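Local coordinates for protein tyrosine--tRNA ligase (Pyrococcus horikoshii, PDB 2CYC) that probably activates tyrosine with ATP and transfers it to the acceptor end of its cognate tRNA, as a homodimeric class I aminoacyl-tRNA synthetase, at residues A186-D189 and Q190-A193; K244-K247 and A248-M252. All coordinates share one frame; numbering follows the deposited sequence.

Interactions 1 and 2 are both local, but they sit at opposite kinds of helix end. In interaction 1 the chain leaves strand 183-187 of the central sheet and enters helix 191-200; it is partly buried, and polar bonds dominate, one of them to the bound tyrosine. Interaction 2 covers the last turns of helix 240-250, a surface contact of routine helical bonds, one weak side-chain bond and a single apolar overlap, running out into the KMSKS motif. Their centres lie about 14 Å apart, yet they meet directly: Asp189 OD2 and Lys251 NZ form a 2.9 Å salt bridge, tying the turn after the strand, beside the amino-acid pocket, to the start of that motif.

Interaction 1. Residues A186-D189 and Q190-A193; sequences AGMD and QRKA. With TYR (tyrosine), chain C.
At the carboxyl end of parallel strand 183-187, where the chain turns into helix 191-200, Gln190 packs against Ala186 and reaches the tyrosine pocket of this class I synthetase. Ala186 CB lies 3.6 Å from Gln190 CB. The turn is fixed by two backbone bonds, Gln190 N to Gly187 O (3.0 Å, N-H...O 162°) and Arg191 N to Met188 O (3.2 Å). Gln190 bends at chi2 (-58°), which carries its amide alongside Asp189: NE2 donates to Asp189 OD1 at 3.1 Å, in the plane of its own amide but from above the carboxylate, the two planes being 90° apart. At the other end of the amide, OE1 accepts from N of the bound tyrosine at 2.7 Å. Gln172 also donates to OE1, and NE2 also bonds Ile152 O. Met188 CE lies 3.9 Å from Arg191 CD; strand 15-19 lies against this pair, and its Glu17 salt-bridges Arg191 NE. A water joins Asp189 O (2.8 Å) to Lys192 N. The bonding pattern is consistent with one amide orientation, the oxygen toward the amino group of the tyrosine, and Asp189, itself salt-bridged to Lys251, probably helps to position the Gln190 amide as a second-shell residue.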
ATOM      1  N   ALA A 186      -7.205  21.685  -3.262  1.00 17.76           N
ATOM      2  CA  ALA A 186      -6.001  21.404  -4.038  1.00 18.80           C
ATOM      3  C   ALA A 186      -6.046  22.135  -5.370  1.00 16.87           C
ATOM      4  O   ALA A 186      -7.053  22.754  -5.719  1.00 16.24           O
ATOM      5  CB  ALA A 186      -5.870  19.892  -4.303  1.00 13.87           C
ATOM      6  N   GLY A 187      -4.937  22.057  -6.103  1.00 19.45           N
ATOM      7  CA  GLY A 187      -4.888  22.630  -7.429  1.00 14.38           C
ATOM      8  C   GLY A 187      -5.595  21.598  -8.304  1.00 14.85           C
ATOM      9  O   GLY A 187      -5.692  20.426  -7.921  1.00 13.98           O
ATOM     10  N   MET A 188      -6.086  22.027  -9.463  1.00 15.88           N
ATOM     11  CA  MET A 188      -6.804  21.168 -10.409  1.00 18.35           C
ATOM     12  C   MET A 188      -6.157  19.835 -10.778  1.00 17.70           C
ATOM     13  O   MET A 188      -6.871  18.883 -11.088  1.00 16.59           O
ATOM     14  CB  MET A 188      -7.091  21.937 -11.706  1.00 18.67           C
ATOM     15  CG  MET A 188      -8.366  22.760 -11.690  1.00 31.06           C
ATOM     16  SD  MET A 188      -9.856  21.750 -11.582  1.00 28.40           S
ATOM     17  CE  MET A 188     -10.008  21.120 -13.248  1.00 37.88           C
ATOM     18  N   ASP A 189      -4.828  19.755 -10.747  1.00 15.59           N
ATOM     19  CA  ASP A 189      -4.155  18.512 -11.109  1.00 22.15           C
ATOM     20  C   ASP A 189      -4.260  17.401 -10.067  1.00 23.27           C
ATOM     21  O   ASP A 189      -3.798  16.281 -10.292  1.00 24.70           O
ATOM     22  CB  ASP A 189      -2.675  18.763 -11.469  1.00 23.41           C
ATOM     23  CG  ASP A 189      -1.901  19.512 -10.385  1.00 24.48           C
ATOM     24  OD1 ASP A 189      -2.421  19.729  -9.274  1.00 27.13           O
ATOM     25  OD2 ASP A 189      -0.743  19.889 -10.656  1.00 32.47           O
ATOM     26  N   GLN A 190      -4.869  17.707  -8.929  1.00 18.00           N
ATOM     27  CA  GLN A 190      -5.043  16.712  -7.882  1.00 17.76           C
ATOM     28  C   GLN A 190      -6.472  16.176  -7.864  1.00 19.54           C
ATOM     29  O   GLN A 190      -6.789  15.319  -7.049  1.00 18.89           O
ATOM     30  CB  GLN A 190      -4.762  17.330  -6.511  1.00 20.23           C
ATOM     31  CG  GLN A 190      -3.392  17.960  -6.376  1.00 21.35           C
ATOM     32  CD  GLN A 190      -2.303  16.965  -6.639  1.00 22.68           C
ATOM     33  OE1 GLN A 190      -2.191  15.950  -5.942  1.00 19.58           O
ATOM     34  NE2 GLN A 190      -1.490  17.238  -7.651  1.00 19.97           N
ATOM     35  N   ARG A 191      -7.325  16.671  -8.761  1.00 17.72           N
ATOM     36  CA  ARG A 191      -8.742  16.285  -8.759  1.00 18.80           C
ATOM     37  C   ARG A 191      -9.055  14.800  -8.794  1.00 13.30           C
ATOM     38  O   ARG A 191     -10.063  14.363  -8.232  1.00 20.27           O
ATOM     39  CB  ARG A 191      -9.505  17.007  -9.888  1.00 21.53           C
ATOM     40  CG  ARG A 191      -9.275  16.452 -11.295  1.00 22.35           C
ATOM     41  CD  ARG A 191      -9.997  17.321 -12.319  1.00 25.46           C
ATOM     42  NE  ARG A 191     -11.434  17.378 -12.065  1.00 21.77           N
ATOM     43  CZ  ARG A 191     -12.289  16.419 -12.408  1.00 29.68           C
ATOM     44  NH1 ARG A 191     -13.580  16.552 -12.131  1.00 20.00           N
ATOM     45  NH2 ARG A 191     -11.853  15.333 -13.040  1.00 25.48           N
ATOM     46  N   LYS A 192      -8.204  14.011  -9.437  1.00 18.54           N
ATOM     47  CA  LYS A 192      -8.455  12.577  -9.497  1.00 19.09           C
ATOM     48  C   LYS A 192      -8.552  11.950  -8.115  1.00 18.62           C
ATOM     49  O   LYS A 192      -9.405  11.093  -7.876  1.00 21.08           O
ATOM     50  CB  LYS A 192      -7.361  11.872 -10.296  1.00 17.58           C
ATOM     51  CG  LYS A 192      -7.494  12.047 -11.800  1.00 22.12           C
ATOM     52  CD  LYS A 192      -6.311  11.407 -12.503  1.00 22.85           C
ATOM     53  CE  LYS A 192      -6.385  11.607 -14.006  1.00 23.03           C
ATOM     54  NZ  LYS A 192      -5.204  10.968 -14.653  1.00 24.40           N
ATOM     55  N   ALA A 193      -7.681  12.379  -7.204  1.00 16.47           N
ATOM     56  CA  ALA A 193      -7.683  11.829  -5.850  1.00 18.00           C
ATOM     57  C   ALA A 193      -8.974  12.182  -5.131  1.00 15.22           C
ATOM     58  O   ALA A 193      -9.494  11.404  -4.324  1.00 18.36           O
ATOM     59  CB  ALA A 193      -6.481  12.361  -5.060  1.00 14.10           C
TER
HETATM   60  N   TYR C 701      -0.116  15.183  -4.334  1.00 14.73           N
HETATM   61  CA  TYR C 701       0.063  16.588  -3.860  1.00 22.87           C
HETATM   62  C   TYR C 701       1.014  17.346  -4.785  1.00 25.66           C
HETATM   63  O   TYR C 701       1.629  16.699  -5.660  1.00 26.49           O
HETATM   64  CB  TYR C 701       0.613  16.596  -2.425  1.00 14.73           C
HETATM   65  CG  TYR C 701      -0.338  15.996  -1.408  1.00 17.44           C
HETATM   66  CD1 TYR C 701      -1.598  16.552  -1.188  1.00 14.90           C
HETATM   67  CD2 TYR C 701       0.022  14.870  -0.663  1.00 17.69           C
HETATM   68  CE1 TYR C 701      -2.484  15.995  -0.249  1.00 16.73           C
HETATM   69  CE2 TYR C 701      -0.845  14.315   0.278  1.00 16.39           C
HETATM   70  CZ  TYR C 701      -2.095  14.875   0.479  1.00 16.40           C
HETATM   71  OH  TYR C 701      -2.954  14.309   1.405  1.00 16.00           O
HETATM   72  OXT TYR C 701       1.136  18.576  -4.620  1.00 26.11           O
HETATM   73  O   HOH W   1      -5.969  14.679 -11.089  1.00 26.52           O

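Interaction 2. Residues K244-K247 and A248-M252; sequences KEIK and AQMKM
Gln249 lays its side chain back over the preceding turn, alongside Glu245 and pointing the same way. Its NE2 comes within 3.0 Å of Glu245 CG, and its aliphatic part covers the backbone carbonyl of the same residue, with CG 3.4 Å from Glu245 O. The carboxylate and amide planes are only 7° apart, nearly coplanar, but the bond between them is weak: Gln249 NE2 to Glu245 OE2 measures 3.3 Å, with an N-H...O angle of 146°. The Glu245 chain reaches this position by setting CG anti to the backbone N (chi1 173°) and running on extended.

One residue further along, Ile246 and Met250 make the apolar counterpart. Ile246 CG2 touches Met250 CG at 3.5 Å; Ile246 also packs on Ile237, and Met250 on Tyr286. Both pairs have the i to i+4 spacing of an alpha helix, here the closing turns of helix 240-250, and the backbone confirms it: Ala248 N bonds Lys244 O at 2.9 Å, and Gln249 N bonds Glu245 O. Met250 N, near the helix end, bonds Ile246 O at 2.7 Å and makes a second, weak bond to Lys247 O, so one N-H is shared between two carbonyls. At the helix end Met250 O accepts from Gln230 NE2.

Lys251 is the first residue to leave helical geometry and opens the KMSKS motif, one of the two signature motifs of class I synthetases. An extended chain beyond CG carries Lys251 NZ away from the helix to Asp189, with the nearest side-chain atoms of Lys251 and Lys254, a predicted ATP-binding residue of the motif, about 3 Å apart, and the nearest atoms of the Lys251 side chain and the bound tyrosine about 8 Å apart.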
ATOM      1  N   LYS A 244      -5.374  22.402 -23.889  1.00 41.69           N
ATOM      2  CA  LYS A 244      -5.364  21.784 -22.565  1.00 50.11           C
ATOM      3  C   LYS A 244      -4.057  21.020 -22.302  1.00 48.43           C
ATOM      4  O   LYS A 244      -3.402  21.215 -21.273  1.00 46.37           O
ATOM      5  CB  LYS A 244      -6.560  20.833 -22.428  1.00 52.41           C
ATOM      6  CG  LYS A 244      -6.521  19.956 -21.188  1.00 62.43           C
ATOM      7  CD  LYS A 244      -7.729  19.030 -21.124  1.00 72.32           C
ATOM      8  CE  LYS A 244      -9.006  19.787 -20.783  1.00 75.07           C
ATOM      9  NZ  LYS A 244      -8.970  20.325 -19.391  1.00 75.83           N
ATOM     10  N   GLU A 245      -3.693  20.152 -23.240  1.00 46.15           N
ATOM     11  CA  GLU A 245      -2.478  19.347 -23.150  1.00 48.89           C
ATOM     12  C   GLU A 245      -1.235  20.201 -22.851  1.00 48.18           C
ATOM     13  O   GLU A 245      -0.463  19.903 -21.935  1.00 39.45           O
ATOM     14  CB  GLU A 245      -2.288  18.594 -24.470  1.00 58.29           C
ATOM     15  CG  GLU A 245      -0.983  17.838 -24.616  1.00 72.62           C
ATOM     16  CD  GLU A 245      -0.614  17.618 -26.079  1.00 83.92           C
ATOM     17  OE1 GLU A 245      -1.454  17.073 -26.832  1.00 87.05           O
ATOM     18  OE2 GLU A 245       0.513  17.993 -26.476  1.00 84.56           O
ATOM     19  N   ILE A 246      -1.044  21.261 -23.630  1.00 42.61           N
ATOM     20  CA  ILE A 246       0.107  22.133 -23.439  1.00 42.11           C
ATOM     21  C   ILE A 246       0.036  22.882 -22.109  1.00 42.12           C
ATOM     22  O   ILE A 246       1.058  23.044 -21.429  1.00 35.84           O
ATOM     23  CB  ILE A 246       0.242  23.141 -24.614  1.00 44.19           C
ATOM     24  CG1 ILE A 246       0.649  22.390 -25.891  1.00 44.06           C
ATOM     25  CG2 ILE A 246       1.255  24.223 -24.271  1.00 39.10           C
ATOM     26  CD1 ILE A 246       0.810  23.270 -27.114  1.00 37.03           C
ATOM     27  N   LYS A 247      -1.159  23.339 -21.733  1.00 36.54           N
ATOM     28  CA  LYS A 247      -1.310  24.051 -20.467  1.00 38.01           C
ATOM     29  C   LYS A 247      -0.887  23.155 -19.304  1.00 34.61           C
ATOM     30  O   LYS A 247      -0.210  23.610 -18.377  1.00 30.56           O
ATOM     31  CB  LYS A 247      -2.751  24.539 -20.273  1.00 35.14           C
ATOM     32  CG  LYS A 247      -3.089  25.768 -21.117  1.00 38.94           C
ATOM     33  CD  LYS A 247      -4.338  26.496 -20.621  1.00 48.32           C
ATOM     34  CE  LYS A 247      -5.598  25.674 -20.821  1.00 56.82           C
ATOM     35  NZ  LYS A 247      -6.807  26.363 -20.281  1.00 61.89           N
ATOM     36  N   ALA A 248      -1.262  21.880 -19.367  1.00 29.95           N
ATOM     37  CA  ALA A 248      -0.897  20.930 -18.320  1.00 30.62           C
ATOM     38  C   ALA A 248       0.619  20.808 -18.238  1.00 33.32           C
ATOM     39  O   ALA A 248       1.190  20.676 -17.155  1.00 37.40           O
ATOM     40  CB  ALA A 248      -1.513  19.564 -18.612  1.00 31.33           C
ATOM     41  N   GLN A 249       1.273  20.858 -19.392  1.00 35.63           N
ATOM     42  CA  GLN A 249       2.727  20.756 -19.457  1.00 37.36           C
ATOM     43  C   GLN A 249       3.432  22.046 -19.049  1.00 36.29           C
ATOM     44  O   GLN A 249       4.530  22.014 -18.481  1.00 34.05           O
ATOM     45  CB  GLN A 249       3.157  20.396 -20.878  1.00 42.20           C
ATOM     46  CG  GLN A 249       2.722  19.012 -21.339  1.00 56.00           C
ATOM     47  CD  GLN A 249       2.827  18.851 -22.845  1.00 61.87           C
ATOM     48  OE1 GLN A 249       3.825  19.240 -23.453  1.00 68.05           O
ATOM     49  NE2 GLN A 249       1.798  18.271 -23.454  1.00 63.35           N
ATOM     50  N   MET A 250       2.794  23.175 -19.339  1.00 30.24           N
ATOM     51  CA  MET A 250       3.373  24.482 -19.060  1.00 34.61           C
ATOM     52  C   MET A 250       3.117  25.067 -17.667  1.00 35.73           C
ATOM     53  O   MET A 250       3.653  26.134 -17.340  1.00 29.38           O
ATOM     54  CB  MET A 250       2.909  25.473 -20.134  1.00 37.40           C
ATOM     55  CG  MET A 250       3.321  25.077 -21.556  1.00 39.04           C
ATOM     56  SD  MET A 250       5.116  25.050 -21.775  1.00 41.26           S
ATOM     57  CE  MET A 250       5.506  23.338 -21.387  1.00 36.24           C
ATOM     58  N   LYS A 251       2.320  24.382 -16.846  1.00 33.36           N
ATOM     59  CA  LYS A 251       2.033  24.884 -15.499  1.00 33.78           C
ATOM     60  C   LYS A 251       3.348  25.131 -14.745  1.00 33.72           C
ATOM     61  O   LYS A 251       4.301  24.357 -14.856  1.00 31.21           O
ATOM     62  CB  LYS A 251       1.142  23.898 -14.731  1.00 31.11           C
ATOM     63  CG  LYS A 251       1.764  22.545 -14.441  1.00 29.15           C
ATOM     64  CD  LYS A 251       0.712  21.584 -13.907  1.00 32.16           C
ATOM     65  CE  LYS A 251       1.307  20.239 -13.529  1.00 32.58           C
ATOM     66  NZ  LYS A 251       0.238  19.225 -13.291  1.00 38.82           N
ATOM     67  N   MET A 252       3.387  26.224 -13.989  1.00 30.46           N
ATOM     68  CA  MET A 252       4.576  26.622 -13.246  1.00 25.02           C
ATOM     69  C   MET A 252       5.271  25.553 -12.398  1.00 30.28           C
ATOM     70  O   MET A 252       6.489  25.615 -12.213  1.00 30.21           O
ATOM     71  CB  MET A 252       4.253  27.840 -12.386  1.00 26.59           C
ATOM     72  CG  MET A 252       5.448  28.405 -11.636  1.00 30.42           C
ATOM     73  SD  MET A 252       5.412  30.214 -11.611  1.00 33.54           S
ATOM     74  CE  MET A 252       3.806  30.478 -10.827  1.00 22.62           C
TER